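Local coordinates for protein cpftsy (Physcomitrella patens, PDB 4AK9) that probably acts as the chloroplast signal recognition particle receptor, a GTPase that helps deliver proteins to the thylakoid membrane, at residues T107-G112 / P291-G296. Sequence-based numbering, arbitrary orientation.
Sequences TELQLG and PVKFVG
Lys293 reaches from its strand to the backbone of Glu108, where NZ donates a hydrogen bond of 3.0 Å to the carbonyl O. The ammonium group sits above the carbonyl plane, 38° out of it. An extended chain beyond CG carries the lysine this far, its methylenes running past the carbonyl of Thr107, with CG 3.4 Å from Thr107 O. NZ also forms a salt bridge with Glu238, which in turn accepts a bond from the backbone N of Gln110, so one carboxylate serves both strand and loop. An alanine in place of Lys293 would probably leave Glu238 without this positive partner and the Glu108 carbonyl without this donor. Gln110 NE2 adds a weak bond to that same oxygen. A water bridges the two backbones, donating to Thr107 O and Lys293 O, each at 2.7 Å.

Apolar contact lies beside this polar grip. Leu109 meets the edge of the Phe294 ring, CD1 lying near the ring plane 3.9 Å from CZ; the leucine's forked end brings CG and both methyls against the flat ring's CE1-CZ edge. Helix 126-142 extends this cluster, Phe140 touching Leu109 and Leu136 touching Phe294. Thr107, small and branched, packs methyl CG2 3.6 Å from Val292 O while OG1 bonds weakly to Phe307 O.

The contact fastens the loop leading from helix 85-101 to strand 117-123 across the start of strand 292-296, in the mainly parallel sheet of an SRP54-type (SIMIBI) P-loop GTPase domain.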
loop_
_atom_site.group_PDB
_atom_site.type_symbol
_atom_site.label_atom_id
_atom_site.label_comp_id
_atom_site.label_asym_id
_atom_site.label_seq_id
_atom_site.Cartn_x
_atom_site.Cartn_y
_atom_site.Cartn_z
ATOM N N THR A 107 -11.566 22.570 -2.197
ATOM C CA THR A 107 -10.198 22.396 -1.714
ATOM C C THR A 107 -9.684 23.662 -1.030
ATOM O O THR A 107 -8.637 23.640 -0.348
ATOM C CB THR A 107 -9.238 22.030 -2.877
ATOM O OG1 THR A 107 -9.290 23.065 -3.883
ATOM C CG2 THR A 107 -9.640 20.714 -3.499
ATOM N N GLU A 108 -10.376 24.777 -1.254
ATOM C CA GLU A 108 -9.943 26.055 -0.690
ATOM C C GLU A 108 -10.055 26.099 0.817
ATOM O O GLU A 108 -10.957 25.496 1.410
ATOM C CB GLU A 108 -10.788 27.226 -1.229
ATOM C CG GLU A 108 -10.768 27.394 -2.752
ATOM C CD GLU A 108 -9.465 28.005 -3.269
ATOM O OE1 GLU A 108 -8.881 28.875 -2.571
ATOM O OE2 GLU A 108 -9.030 27.614 -4.384
ATOM N N LEU A 109 -9.162 26.861 1.447
ATOM C CA LEU A 109 -9.323 27.130 2.872
ATOM C C LEU A 109 -10.527 28.056 3.070
ATOM O O LEU A 109 -10.742 28.988 2.284
ATOM C CB LEU A 109 -8.074 27.781 3.434
ATOM C CG LEU A 109 -6.851 26.879 3.416
ATOM C CD1 LEU A 109 -5.650 27.661 3.890
ATOM C CD2 LEU A 109 -7.076 25.648 4.284
ATOM N N GLN A 110 -11.314 27.791 4.107
ATOM C CA GLN A 110 -12.528 28.558 4.381
ATOM C C GLN A 110 -12.256 29.441 5.569
ATOM O O GLN A 110 -12.381 29.017 6.727
ATOM C CB GLN A 110 -13.688 27.621 4.726
ATOM C CG GLN A 110 -13.927 26.506 3.725
ATOM C CD GLN A 110 -14.598 27.000 2.466
ATOM O OE1 GLN A 110 -15.830 27.119 2.403
ATOM N NE2 GLN A 110 -13.795 27.294 1.449
ATOM N N LEU A 111 -11.876 30.679 5.307
ATOM C CA LEU A 111 -11.430 31.533 6.398
ATOM C C LEU A 111 -12.585 32.371 6.934
ATOM O O LEU A 111 -12.466 33.022 7.974
ATOM C CB LEU A 111 -10.293 32.425 5.930
ATOM C CG LEU A 111 -9.119 31.646 5.331
ATOM C CD1 LEU A 111 -7.999 32.605 4.975
ATOM C CD2 LEU A 111 -8.624 30.598 6.308
ATOM N N GLY A 112 -13.705 32.339 6.219
ATOM C CA GLY A 112 -14.915 33.003 6.668
ATOM C C GLY A 112 -14.920 34.514 6.488
ATOM O O GLY A 112 -14.064 35.096 5.792
ATOM N N PRO A 291 -11.822 16.540 1.330
ATOM C CA PRO A 291 -10.870 16.911 0.276
ATOM C C PRO A 291 -9.409 16.924 0.746
ATOM O O PRO A 291 -9.083 17.145 1.926
ATOM C CB PRO A 291 -11.326 18.335 -0.112
ATOM C CG PRO A 291 -11.935 18.886 1.170
ATOM C CD PRO A 291 -12.676 17.677 1.734
ATOM N N VAL A 292 -8.519 16.622 -0.187
ATOM C CA VAL A 292 -7.097 16.932 -0.007
ATOM C C VAL A 292 -6.963 18.420 -0.366
ATOM O O VAL A 292 -7.424 18.848 -1.438
ATOM C CB VAL A 292 -6.217 16.064 -0.941
ATOM C CG1 VAL A 292 -4.781 16.634 -0.987
ATOM C CG2 VAL A 292 -6.202 14.602 -0.459
ATOM N N LYS A 293 -6.377 19.220 0.532
ATOM C CA LYS A 293 -6.309 20.660 0.325
ATOM C C LYS A 293 -4.921 21.146 -0.114
ATOM O O LYS A 293 -4.820 22.140 -0.858
ATOM C CB LYS A 293 -6.775 21.410 1.594
ATOM C CG LYS A 293 -8.276 21.173 1.901
ATOM C CD LYS A 293 -8.922 22.279 2.766
ATOM C CE LYS A 293 -10.465 22.118 2.643
ATOM N NZ LYS A 293 -11.242 23.219 3.272
ATOM N N PHE A 294 -3.879 20.453 0.343
ATOM C CA PHE A 294 -2.485 20.716 -0.085
ATOM C C PHE A 294 -1.731 19.407 -0.321
ATOM O O PHE A 294 -2.004 18.382 0.351
ATOM C CB PHE A 294 -1.742 21.516 0.991
ATOM C CG PHE A 294 -2.314 22.890 1.209
ATOM C CD1 PHE A 294 -3.352 23.088 2.121
ATOM C CD2 PHE A 294 -1.832 23.969 0.497
ATOM C CE1 PHE A 294 -3.890 24.366 2.315
ATOM C CE2 PHE A 294 -2.379 25.265 0.681
ATOM C CZ PHE A 294 -3.413 25.444 1.597
ATOM N N VAL A 295 -0.771 19.432 -1.250
ATOM C CA VAL A 295 0.196 18.339 -1.370
ATOM C C VAL A 295 1.629 18.878 -1.228
ATOM O O VAL A 295 1.950 19.928 -1.781
ATOM C CB VAL A 295 0.060 17.620 -2.713
ATOM C CG1 VAL A 295 -1.243 16.819 -2.739
ATOM C CG2 VAL A 295 0.061 18.636 -3.867
ATOM N N GLY A 296 2.448 18.171 -0.463
ATOM C CA GLY A 296 3.850 18.512 -0.298
ATOM C C GLY A 296 4.628 17.770 -1.350
ATOM O O GLY A 296 4.613 16.527 -1.385
HETATM O O HOH W 1 -6.135 24.534 -0.977
#